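Local coordinates for aminoglycoside phosphotransferase (Streptomyces rimosus, PDB 6FUC), which probably inactivates streptomycin by transferring a phosphate from ATP to the 3''-hydroxyl of the drug, as an antibiotic-resistance kinase of the aminoglycoside phosphotransferase family, at residues A[104-112]-A[239-250]; A[217-227]-A[253-264]. One frame throughout, in Å; residues are numbered along the deposited sequence.

Contact 1 of 2, residues A[104-112]-A[239-250]; sequences RAAWEPIAD and WSQSAEEEFAAR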
loop_
_atom_site.group_PDB
_atom_site.type_symbol
_atom_site.label_atom_id
_atom_site.label_comp_id
_atom_site.label_asym_id
_atom_site.label_seq_id
_atom_site.Cartn_x
_atom_site.Cartn_y
_atom_site.Cartn_z
ATOM N N ARG A 104 5.794 17.440 7.341
ATOM C CA ARG A 104 7.154 17.737 7.559
ATOM C C ARG A 104 7.698 17.297 8.889
ATOM O O ARG A 104 8.784 16.739 9.007
ATOM C CB ARG A 104 7.398 19.267 7.364
ATOM C CG ARG A 104 8.783 19.727 7.639
ATOM C CD ARG A 104 9.715 19.160 6.656
ATOM N NE ARG A 104 11.075 19.647 6.820
ATOM C CZ ARG A 104 11.518 20.770 6.356
ATOM N NH1 ARG A 104 10.759 21.604 5.660
ATOM N NH2 ARG A 104 12.808 21.075 6.477
ATOM N N ALA A 105 6.910 17.442 9.955
ATOM C CA ALA A 105 7.343 16.932 11.250
ATOM C C ALA A 105 7.564 15.400 11.243
ATOM O O ALA A 105 8.348 14.904 12.019
ATOM C CB ALA A 105 6.310 17.252 12.361
ATOM N N ALA A 106 6.789 14.699 10.465
ATOM C CA ALA A 106 6.848 13.244 10.377
ATOM C C ALA A 106 7.834 12.747 9.320
ATOM O O ALA A 106 8.021 11.538 9.186
ATOM C CB ALA A 106 5.477 12.713 10.046
ATOM N N TRP A 107 8.477 13.645 8.561
ATOM C CA TRP A 107 9.194 13.226 7.357
ATOM C C TRP A 107 10.410 12.344 7.675
ATOM O O TRP A 107 10.568 11.221 7.153
ATOM C CB TRP A 107 9.558 14.434 6.553
ATOM C CG TRP A 107 9.997 14.207 5.104
ATOM C CD1 TRP A 107 11.151 14.645 4.548
ATOM C CD2 TRP A 107 9.252 13.604 4.069
ATOM N NE1 TRP A 107 11.172 14.348 3.222
ATOM C CE2 TRP A 107 10.030 13.696 2.884
ATOM C CE3 TRP A 107 8.033 12.965 4.009
ATOM C CZ2 TRP A 107 9.615 13.197 1.676
ATOM C CZ3 TRP A 107 7.600 12.446 2.774
ATOM C CH2 TRP A 107 8.415 12.572 1.619
ATOM N N GLU A 108 11.252 12.809 8.578
ATOM C CA GLU A 108 12.390 11.954 9.033
ATOM C C GLU A 108 11.924 10.710 9.811
ATOM O O GLU A 108 12.450 9.608 9.591
ATOM C CB GLU A 108 13.491 12.728 9.788
ATOM C CG GLU A 108 14.200 13.706 8.907
ATOM C CD GLU A 108 15.216 14.540 9.654
ATOM O OE1 GLU A 108 15.187 14.615 10.895
ATOM O OE2 GLU A 108 16.073 15.086 8.934
ATOM N N PRO A 109 10.885 10.848 10.664
ATOM C CA PRO A 109 10.338 9.648 11.299
ATOM C C PRO A 109 9.839 8.594 10.275
ATOM O O PRO A 109 10.046 7.386 10.500
ATOM C CB PRO A 109 9.208 10.180 12.159
ATOM C CG PRO A 109 9.727 11.497 12.599
ATOM C CD PRO A 109 10.502 12.040 11.419
ATOM N N ILE A 110 9.247 9.041 9.183
ATOM C CA ILE A 110 8.808 8.133 8.152
ATOM C C ILE A 110 10.018 7.469 7.510
ATOM O O ILE A 110 10.046 6.232 7.297
ATOM C CB ILE A 110 7.888 8.847 7.126
ATOM C CG1 ILE A 110 6.555 9.214 7.722
ATOM C CG2 ILE A 110 7.719 7.945 5.908
ATOM C CD1 ILE A 110 5.765 10.192 6.921
ATOM N N ALA A 111 11.064 8.242 7.175
ATOM C CA ALA A 111 12.240 7.676 6.593
ATOM C C ALA A 111 12.779 6.593 7.501
ATOM O O ALA A 111 13.195 5.491 7.035
ATOM C CB ALA A 111 13.286 8.749 6.327
ATOM N N ASP A 112 12.819 6.862 8.779
ATOM C CA ASP A 112 13.388 5.894 9.704
ATOM C C ASP A 112 12.515 4.613 9.814
ATOM O O ASP A 112 13.052 3.503 9.874
ATOM C CB ASP A 112 13.540 6.485 11.139
ATOM C CG ASP A 112 14.505 7.629 11.244
ATOM O OD1 ASP A 112 15.353 7.828 10.354
ATOM O OD2 ASP A 112 14.446 8.338 12.288
ATOM N N TRP A 239 10.509 23.734 -0.687
ATOM C CA TRP A 239 10.468 22.428 -0.034
ATOM C C TRP A 239 10.184 21.316 -1.019
ATOM O O TRP A 239 10.902 20.293 -0.955
ATOM C CB TRP A 239 9.497 22.430 1.139
ATOM C CG TRP A 239 9.411 21.080 1.770
ATOM C CD1 TRP A 239 8.320 20.342 1.906
ATOM C CD2 TRP A 239 10.465 20.339 2.409
ATOM N NE1 TRP A 239 8.579 19.167 2.506
ATOM C CE2 TRP A 239 9.897 19.132 2.863
ATOM C CE3 TRP A 239 11.843 20.540 2.571
ATOM C CZ2 TRP A 239 10.654 18.131 3.471
ATOM C CZ3 TRP A 239 12.564 19.627 3.225
ATOM C CH2 TRP A 239 11.982 18.403 3.659
ATOM N N SER A 240 9.245 21.510 -1.967
ATOM C CA SER A 240 8.923 20.416 -2.852
ATOM C C SER A 240 10.156 20.041 -3.693
ATOM O O SER A 240 10.340 18.859 -4.001
ATOM C CB SER A 240 7.692 20.755 -3.653
ATOM O OG SER A 240 8.121 21.586 -4.654
ATOM N N GLN A 241 11.055 20.997 -3.935
ATOM C CA GLN A 241 12.296 20.754 -4.751
ATOM C C GLN A 241 13.383 20.006 -3.918
ATOM O O GLN A 241 14.326 19.427 -4.485
ATOM C CB GLN A 241 12.832 22.102 -5.251
ATOM C CG GLN A 241 11.967 22.795 -6.311
ATOM C CD GLN A 241 12.632 24.024 -6.977
ATOM N N SER A 242 13.236 19.981 -2.582
ATOM C CA SER A 242 14.279 19.435 -1.657
ATOM C C SER A 242 13.784 18.185 -0.857
ATOM O O SER A 242 14.637 17.476 -0.251
ATOM C CB SER A 242 14.622 20.524 -0.575
ATOM O OG SER A 242 15.778 20.211 0.183
ATOM N N ALA A 243 12.483 17.968 -0.770
ATOM C CA ALA A 243 11.908 16.981 0.130
ATOM C C ALA A 243 12.531 15.588 -0.108
ATOM O O ALA A 243 12.830 14.834 0.872
ATOM C CB ALA A 243 10.383 16.961 0.018
ATOM N N GLU A 244 12.611 15.183 -1.359
ATOM C CA GLU A 244 13.063 13.823 -1.680
ATOM C C GLU A 244 14.524 13.617 -1.399
ATOM O O GLU A 244 14.930 12.556 -0.938
ATOM C CB GLU A 244 12.624 13.428 -3.099
ATOM C CG GLU A 244 11.111 13.550 -3.165
ATOM C CD GLU A 244 10.458 13.737 -4.486
ATOM O OE1 GLU A 244 11.065 13.416 -5.515
ATOM O OE2 GLU A 244 9.316 14.277 -4.481
ATOM N N GLU A 245 15.346 14.602 -1.740
ATOM C CA GLU A 245 16.778 14.500 -1.430
ATOM C C GLU A 245 17.004 14.355 0.050
ATOM O O GLU A 245 17.817 13.565 0.491
ATOM C CB GLU A 245 17.592 15.730 -1.947
ATOM N N GLU A 246 16.272 15.092 0.846
ATOM C CA GLU A 246 16.498 14.981 2.301
ATOM C C GLU A 246 15.959 13.631 2.844
ATOM O O GLU A 246 16.636 13.030 3.707
ATOM C CB GLU A 246 15.819 16.097 3.027
ATOM C CG GLU A 246 16.375 17.460 2.658
ATOM C CD GLU A 246 16.196 18.516 3.686
ATOM O OE1 GLU A 246 15.608 18.260 4.768
ATOM O OE2 GLU A 246 16.692 19.625 3.393
ATOM N N PHE A 247 14.829 13.145 2.319
ATOM C CA PHE A 247 14.340 11.799 2.715
ATOM C C PHE A 247 15.439 10.781 2.378
ATOM O O PHE A 247 15.776 9.931 3.172
ATOM C CB PHE A 247 13.074 11.498 1.982
ATOM C CG PHE A 247 12.409 10.246 2.448
ATOM C CD1 PHE A 247 12.888 9.024 2.070
ATOM C CD2 PHE A 247 11.338 10.296 3.336
ATOM C CE1 PHE A 247 12.182 7.852 2.524
ATOM C CE2 PHE A 247 10.709 9.182 3.777
ATOM C CZ PHE A 247 11.145 7.955 3.390
ATOM N N ALA A 248 15.966 10.859 1.156
ATOM C CA ALA A 248 16.931 9.881 0.705
ATOM C C ALA A 248 18.198 9.862 1.550
ATOM O O ALA A 248 18.787 8.814 1.839
ATOM C CB ALA A 248 17.269 10.068 -0.769
ATOM N N ALA A 249 18.625 11.044 1.930
ATOM C CA ALA A 249 19.792 11.182 2.791
ATOM C C ALA A 249 19.504 10.547 4.164
ATOM O O ALA A 249 20.364 9.910 4.754
ATOM C CB ALA A 249 20.220 12.637 2.943
ATOM N N ARG A 250 18.317 10.774 4.703
ATOM C CA ARG A 250 17.990 10.205 5.998
ATOM C C ARG A 250 17.800 8.647 5.943
ATOM O O ARG A 250 18.261 7.940 6.825
ATOM C CB ARG A 250 16.669 10.843 6.521
ATOM C CG ARG A 250 16.231 10.364 7.894
ATOM C CD ARG A 250 17.102 10.882 8.989
ATOM N NE ARG A 250 16.681 10.346 10.269
ATOM C CZ ARG A 250 17.058 10.845 11.417
ATOM N NH1 ARG A 250 17.926 11.834 11.460
ATOM N NH2 ARG A 250 16.639 10.263 12.517
HETATM O O HOH W 1 16.602 6.346 8.396
#

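Contact 2 of 2, residues A[217-227]-A[253-264]; sequences DPYADLALLFA and IALDRDRERFYL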
loop_
_atom_site.group_PDB
_atom_site.type_symbol
_atom_site.label_atom_id
_atom_site.label_comp_id
_atom_site.label_asym_id
_atom_site.label_seq_id
_atom_site.Cartn_x
_atom_site.Cartn_y
_atom_site.Cartn_z
ATOM N N ASP A 217 12.080 -4.080 -5.294
ATOM C CA ASP A 217 12.983 -2.953 -5.292
ATOM C C ASP A 217 12.447 -1.886 -4.303
ATOM O O ASP A 217 11.238 -1.627 -4.315
ATOM C CB ASP A 217 13.034 -2.406 -6.730
ATOM C CG ASP A 217 14.006 -1.300 -6.962
ATOM O OD1 ASP A 217 14.029 -0.289 -6.234
ATOM O OD2 ASP A 217 14.777 -1.418 -7.903
ATOM N N PRO A 218 13.316 -1.256 -3.499
ATOM C CA PRO A 218 12.773 -0.219 -2.587
ATOM C C PRO A 218 11.989 0.887 -3.269
ATOM O O PRO A 218 11.143 1.505 -2.635
ATOM C CB PRO A 218 14.017 0.312 -1.913
ATOM C CG PRO A 218 15.171 -0.063 -2.789
ATOM C CD PRO A 218 14.765 -1.408 -3.385
ATOM N N TYR A 219 12.322 1.203 -4.527
ATOM C CA TYR A 219 11.519 2.230 -5.241
ATOM C C TYR A 219 10.080 1.861 -5.507
ATOM O O TYR A 219 9.284 2.739 -5.782
ATOM C CB TYR A 219 12.260 2.672 -6.534
ATOM C CG TYR A 219 13.359 3.624 -6.238
ATOM C CD1 TYR A 219 13.068 4.924 -5.900
ATOM C CD2 TYR A 219 14.669 3.249 -6.176
ATOM C CE1 TYR A 219 14.044 5.822 -5.562
ATOM C CE2 TYR A 219 15.702 4.166 -5.852
ATOM C CZ TYR A 219 15.363 5.430 -5.482
ATOM O OH TYR A 219 16.324 6.346 -5.129
ATOM N N ALA A 220 9.722 0.567 -5.404
ATOM C CA ALA A 220 8.319 0.211 -5.474
ATOM C C ALA A 220 7.546 0.933 -4.381
ATOM O O ALA A 220 6.351 1.252 -4.561
ATOM C CB ALA A 220 8.126 -1.297 -5.387
ATOM N N ASP A 221 8.163 1.107 -3.232
ATOM C CA ASP A 221 7.630 1.876 -2.117
ATOM C C ASP A 221 7.943 3.345 -2.236
ATOM O O ASP A 221 7.025 4.191 -2.111
ATOM C CB ASP A 221 8.201 1.336 -0.780
ATOM C CG ASP A 221 7.498 0.167 -0.147
ATOM O OD1 ASP A 221 6.519 -0.343 -0.706
ATOM O OD2 ASP A 221 7.997 -0.252 0.928
ATOM N N LEU A 222 9.189 3.730 -2.458
ATOM C CA LEU A 222 9.545 5.135 -2.396
ATOM C C LEU A 222 8.845 5.960 -3.483
ATOM O O LEU A 222 8.495 7.107 -3.253
ATOM C CB LEU A 222 11.019 5.347 -2.455
ATOM C CG LEU A 222 11.859 4.670 -1.355
ATOM C CD1 LEU A 222 13.337 4.944 -1.572
ATOM C CD2 LEU A 222 11.303 5.078 0.025
ATOM N N ALA A 223 8.611 5.364 -4.664
ATOM C CA ALA A 223 7.942 6.125 -5.716
ATOM C C ALA A 223 6.576 6.612 -5.260
ATOM O O ALA A 223 6.148 7.733 -5.561
ATOM C CB ALA A 223 7.817 5.314 -6.984
ATOM N N LEU A 224 5.828 5.732 -4.607
ATOM C CA LEU A 224 4.449 6.072 -4.175
ATOM C C LEU A 224 4.452 7.034 -3.014
ATOM O O LEU A 224 3.634 7.941 -2.952
ATOM C CB LEU A 224 3.686 4.806 -3.806
ATOM C CG LEU A 224 3.555 3.716 -4.858
ATOM C CD1 LEU A 224 2.664 2.632 -4.380
ATOM C CD2 LEU A 224 3.401 4.145 -6.255
ATOM N N LEU A 225 5.384 6.854 -2.100
ATOM C CA LEU A 225 5.503 7.748 -0.963
ATOM C C LEU A 225 5.828 9.170 -1.463
ATOM O O LEU A 225 5.186 10.140 -1.055
ATOM C CB LEU A 225 6.541 7.245 -0.031
ATOM C CG LEU A 225 6.827 8.183 1.141
ATOM C CD1 LEU A 225 5.655 8.558 2.010
ATOM C CD2 LEU A 225 7.904 7.569 1.978
ATOM N N PHE A 226 6.810 9.285 -2.342
ATOM C CA PHE A 226 7.201 10.593 -2.805
ATOM C C PHE A 226 6.094 11.238 -3.613
ATOM O O PHE A 226 5.859 12.467 -3.439
ATOM C CB PHE A 226 8.462 10.527 -3.643
ATOM C CG PHE A 226 9.699 10.138 -2.910
ATOM C CD1 PHE A 226 9.767 10.184 -1.556
ATOM C CD2 PHE A 226 10.862 9.812 -3.617
ATOM C CE1 PHE A 226 10.927 9.873 -0.881
ATOM C CE2 PHE A 226 12.012 9.490 -2.967
ATOM C CZ PHE A 226 12.084 9.522 -1.576
ATOM N N ALA A 227 5.441 10.505 -4.503
ATOM C CA ALA A 227 4.398 11.139 -5.346
ATOM C C ALA A 227 3.237 11.587 -4.494
ATOM O O ALA A 227 2.699 12.661 -4.705
ATOM C CB ALA A 227 3.955 10.123 -6.383
ATOM N N ILE A 253 19.835 6.174 0.663
ATOM C CA ILE A 253 19.818 5.675 -0.700
ATOM C C ILE A 253 20.149 6.862 -1.611
ATOM O O ILE A 253 19.846 8.008 -1.296
ATOM C CB ILE A 253 18.464 5.021 -1.018
ATOM C CG1 ILE A 253 18.466 4.156 -2.269
ATOM C CG2 ILE A 253 17.358 6.102 -1.157
ATOM C CD1 ILE A 253 17.199 3.342 -2.452
ATOM N N ALA A 254 20.735 6.551 -2.758
ATOM C CA ALA A 254 20.958 7.498 -3.835
ATOM C C ALA A 254 19.658 7.567 -4.600
ATOM O O ALA A 254 18.935 6.504 -4.846
ATOM C CB ALA A 254 22.050 7.022 -4.762
ATOM N N LEU A 255 19.276 8.790 -4.930
ATOM C CA LEU A 255 18.074 8.943 -5.804
ATOM C C LEU A 255 18.400 8.430 -7.200
ATOM O O LEU A 255 19.455 8.698 -7.735
ATOM C CB LEU A 255 17.610 10.395 -5.907
ATOM C CG LEU A 255 17.098 10.926 -4.581
ATOM C CD1 LEU A 255 17.159 12.444 -4.614
ATOM C CD2 LEU A 255 15.700 10.392 -4.295
ATOM N N ASP A 256 17.454 7.744 -7.817
ATOM C CA ASP A 256 17.499 7.220 -9.177
ATOM C C ASP A 256 16.164 7.552 -9.850
ATOM O O ASP A 256 15.168 6.836 -9.689
ATOM C CB ASP A 256 17.807 5.710 -9.169
ATOM C CG ASP A 256 17.923 5.120 -10.546
ATOM O OD1 ASP A 256 17.426 5.667 -11.542
ATOM O OD2 ASP A 256 18.444 3.999 -10.604
ATOM N N ARG A 257 16.074 8.679 -10.527
ATOM C CA ARG A 257 14.777 9.140 -10.983
ATOM C C ARG A 257 14.147 8.242 -12.040
ATOM O O ARG A 257 12.949 8.141 -12.015
ATOM C CB ARG A 257 14.878 10.607 -11.424
ATOM C CG ARG A 257 15.239 11.553 -10.266
ATOM C CD ARG A 257 14.515 11.430 -8.967
ATOM N NE ARG A 257 14.618 12.585 -8.132
ATOM C CZ ARG A 257 13.784 12.893 -7.135
ATOM N NH1 ARG A 257 12.749 12.079 -6.765
ATOM N NH2 ARG A 257 14.010 14.029 -6.465
ATOM N N ASP A 258 14.893 7.642 -12.960
ATOM C CA ASP A 258 14.283 6.776 -13.940
ATOM C C ASP A 258 13.691 5.550 -13.287
ATOM O O ASP A 258 12.651 5.079 -13.664
ATOM C CB ASP A 258 15.306 6.350 -15.030
ATOM C CG ASP A 258 15.777 7.478 -15.874
ATOM O OD1 ASP A 258 15.194 8.585 -15.886
ATOM O OD2 ASP A 258 16.798 7.240 -16.556
ATOM N N ARG A 259 14.417 4.976 -12.333
ATOM C CA ARG A 259 13.932 3.813 -11.646
ATOM C C ARG A 259 12.628 4.190 -10.837
ATOM O O ARG A 259 11.664 3.476 -10.825
ATOM C CB ARG A 259 15.040 3.287 -10.757
ATOM C CG ARG A 259 14.377 2.109 -10.045
ATOM C CD ARG A 259 15.375 1.056 -9.642
ATOM N NE ARG A 259 16.592 1.717 -9.187
ATOM C CZ ARG A 259 17.393 1.265 -8.242
ATOM N NH1 ARG A 259 18.494 1.954 -7.986
ATOM N NH2 ARG A 259 17.118 0.166 -7.539
ATOM N N GLU A 260 12.668 5.326 -10.120
ATOM C CA GLU A 260 11.520 5.809 -9.382
ATOM C C GLU A 260 10.289 5.959 -10.300
ATOM O O GLU A 260 9.185 5.540 -9.985
ATOM C CB GLU A 260 11.863 7.097 -8.697
ATOM C CG GLU A 260 10.734 7.702 -7.867
ATOM C CD GLU A 260 10.988 9.108 -7.389
ATOM O OE1 GLU A 260 12.143 9.590 -7.403
ATOM O OE2 GLU A 260 10.043 9.807 -6.988
ATOM N N ARG A 261 10.531 6.638 -11.429
ATOM C CA ARG A 261 9.437 6.911 -12.357
ATOM C C ARG A 261 8.841 5.631 -12.941
ATOM O O ARG A 261 7.654 5.563 -13.215
ATOM C CB ARG A 261 9.935 7.896 -13.440
ATOM C CG ARG A 261 9.793 9.368 -13.116
ATOM C CD ARG A 261 10.207 10.232 -14.321
ATOM N NE ARG A 261 9.442 9.838 -15.510
ATOM C CZ ARG A 261 9.925 9.171 -16.558
ATOM N NH1 ARG A 261 11.208 8.820 -16.599
ATOM N NH2 ARG A 261 9.116 8.865 -17.573
ATOM N N PHE A 262 9.706 4.626 -13.197
ATOM C CA PHE A 262 9.221 3.360 -13.706
ATOM C C PHE A 262 8.165 2.814 -12.723
ATOM O O PHE A 262 7.103 2.364 -13.149
ATOM C CB PHE A 262 10.395 2.395 -13.857
ATOM C CG PHE A 262 10.039 1.010 -14.282
ATOM C CD1 PHE A 262 9.903 0.652 -15.599
ATOM C CD2 PHE A 262 9.763 0.049 -13.330
ATOM C CE1 PHE A 262 9.541 -0.646 -15.965
ATOM C CE2 PHE A 262 9.392 -1.238 -13.689
ATOM C CZ PHE A 262 9.313 -1.577 -15.006
ATOM N N TYR A 263 8.498 2.761 -11.429
ATOM C CA TYR A 263 7.515 2.227 -10.467
ATOM C C TYR A 263 6.298 3.117 -10.297
ATOM O O TYR A 263 5.187 2.601 -10.119
ATOM C CB TYR A 263 8.214 1.917 -9.116
ATOM C CG TYR A 263 9.052 0.688 -9.227
ATOM C CD1 TYR A 263 8.455 -0.576 -9.245
ATOM C CD2 TYR A 263 10.432 0.738 -9.390
ATOM C CE1 TYR A 263 9.203 -1.726 -9.435
ATOM C CE2 TYR A 263 11.187 -0.415 -9.554
ATOM C CZ TYR A 263 10.595 -1.638 -9.607
ATOM O OH TYR A 263 11.266 -2.801 -9.796
ATOM N N LEU A 264 6.481 4.433 -10.344
ATOM C CA LEU A 264 5.340 5.340 -10.305
ATOM C C LEU A 264 4.351 5.034 -11.410
ATOM O O LEU A 264 3.165 5.053 -11.205
ATOM C CB LEU A 264 5.808 6.787 -10.396
ATOM C CG LEU A 264 4.678 7.800 -10.224
ATOM C CD1 LEU A 264 4.012 7.718 -8.826
ATOM C CD2 LEU A 264 5.221 9.178 -10.498
HETATM O O HOH W 2 10.536 -4.544 -7.754
HETATM O O HOH W 3 13.800 -2.259 -10.216
HETATM O O HOH W 4 7.472 9.260 -7.544
#

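Contact 1 of 2, residues A[104-112]-A[239-250]
Trp107 and Phe247 meet because each sends its CG anti to the backbone N (chi1 -165° and -172°), carrying both rings between helices 104-112 and 243-250, whose axes cross at -40°. Phe247 turns an edge to the indole face: CD2 stands over the ring and comes within 3.7 Å of Trp107 CE2. Trp239 brings the edge of its six-membered ring, through CZ2, toward the face of the Trp107 five-membered ring, and Trp233 of helix 219-233 completes the group. Tryptophan suits its place because the flat indole offers a broad apolar face to both edges and also carries a donor: Trp107 NE1 gives a hydrogen bond of 2.9 Å to Ala243 O, almost in the indole plane. That oxygen also accepts from Phe247 N, the two donors reaching it from opposite faces of its plane. Over one face of Phe247 sits Ala111 CB, a CH-pi contact 3.7 Å from the ring centroid; so small a residue lets the helices close in.

Charged residues border this core. Arg104, bent at chi2, lays its guanidinium flat on Trp239, with CZ 3.6 Å from the centroid of the six-membered ring. At the other end Arg250 grips Asp112 side-on, NE to OD1 at 2.8 Å and NH2 to OD2 at 2.9 Å, while Glu108 OE1 sits over the guanidinium face as a long salt bridge. A water joins Asp112 OD1 to Arg250 O. With one acid at its edge and another above its face, the Arg250 cation is probably stabilised, and the buried indole N-H is satisfied by a backbone carbonyl.

Contact 2 of 2, residues A[217-227]-A[253-264]
Tyr219 reaches across to the 253-256 loop with CG beside its own backbone N, and its hydroxyl ends at the peptide groups there. OH donates to Ala254 O at 2.6 Å and receives a weak bond from Asp256 N. The long phenol can span this gap, while its ring gives apolar surface to Ile253 CD1, 3.8 Å from Tyr219 CE2, and to Glu260 CB.

Arg259 has two conformers; in the one described here it stays extended through chi2 and then bends at chi3 (39°), which sets its guanidinium between two acids. In this conformer NH2 meets Asp217 OD2 at 2.8 Å in a nearly straight bond, although the carboxylate and guanidinium planes stand 80° apart; NE approaches Asp256 OD2 from above that carboxylate. Tyr219 CD2 lies over one guanidinium face, and Gln182 takes a further bond from NH2. Both aspartates serve their helices as well: Asp217 OD1 caps Tyr219 N, and Asp256, the N-cap of helix 257-264, accepts from Arg259 N. The contact thus ties two helix starts together in the helical C-terminal lobe of a kinase-like fold, the helices crossing at -81°.

Alanines allow the close crossing. Ala223 CB lies 3.3 Å from Glu260 O, and Tyr263 spreads one ring face over the backbone of Ala220. Water 3 joins the hydroxyl of Tyr263 to Asp217 OD2. Glu260 brings OE2 to the edge of the Phe226 ring, 3.5 Å from CD2, and a water donates to both OE2 and Ala223 O, bridging them. Leu264 CD1 presses tightly on Ala227 CB at 3.4 Å.

The segments of contacts 1 and 2 alternate along the chain, and their centres lie 14 Å apart on the same side of the molecule's centre. Helix 243-251, part of contact 1, also packs on helix 219-233 of contact 2: Phe247 CZ comes 3.6 Å from Leu225 CD2, and Phe247 CD1 3.6 Å from Phe226 CE1. A salt bridge from Glu244 OE1 to Arg257 NH1 (2.5 Å) joins the second segments of both contacts, and Ala248 O probably accepts from Ile253 N. No ligand marks the active site here, but Asp221, within 217-227, bonds to His118 and to the backbone of His187 and Gly188, consistent with a structural link toward the catalytic loop of the kinase-like fold.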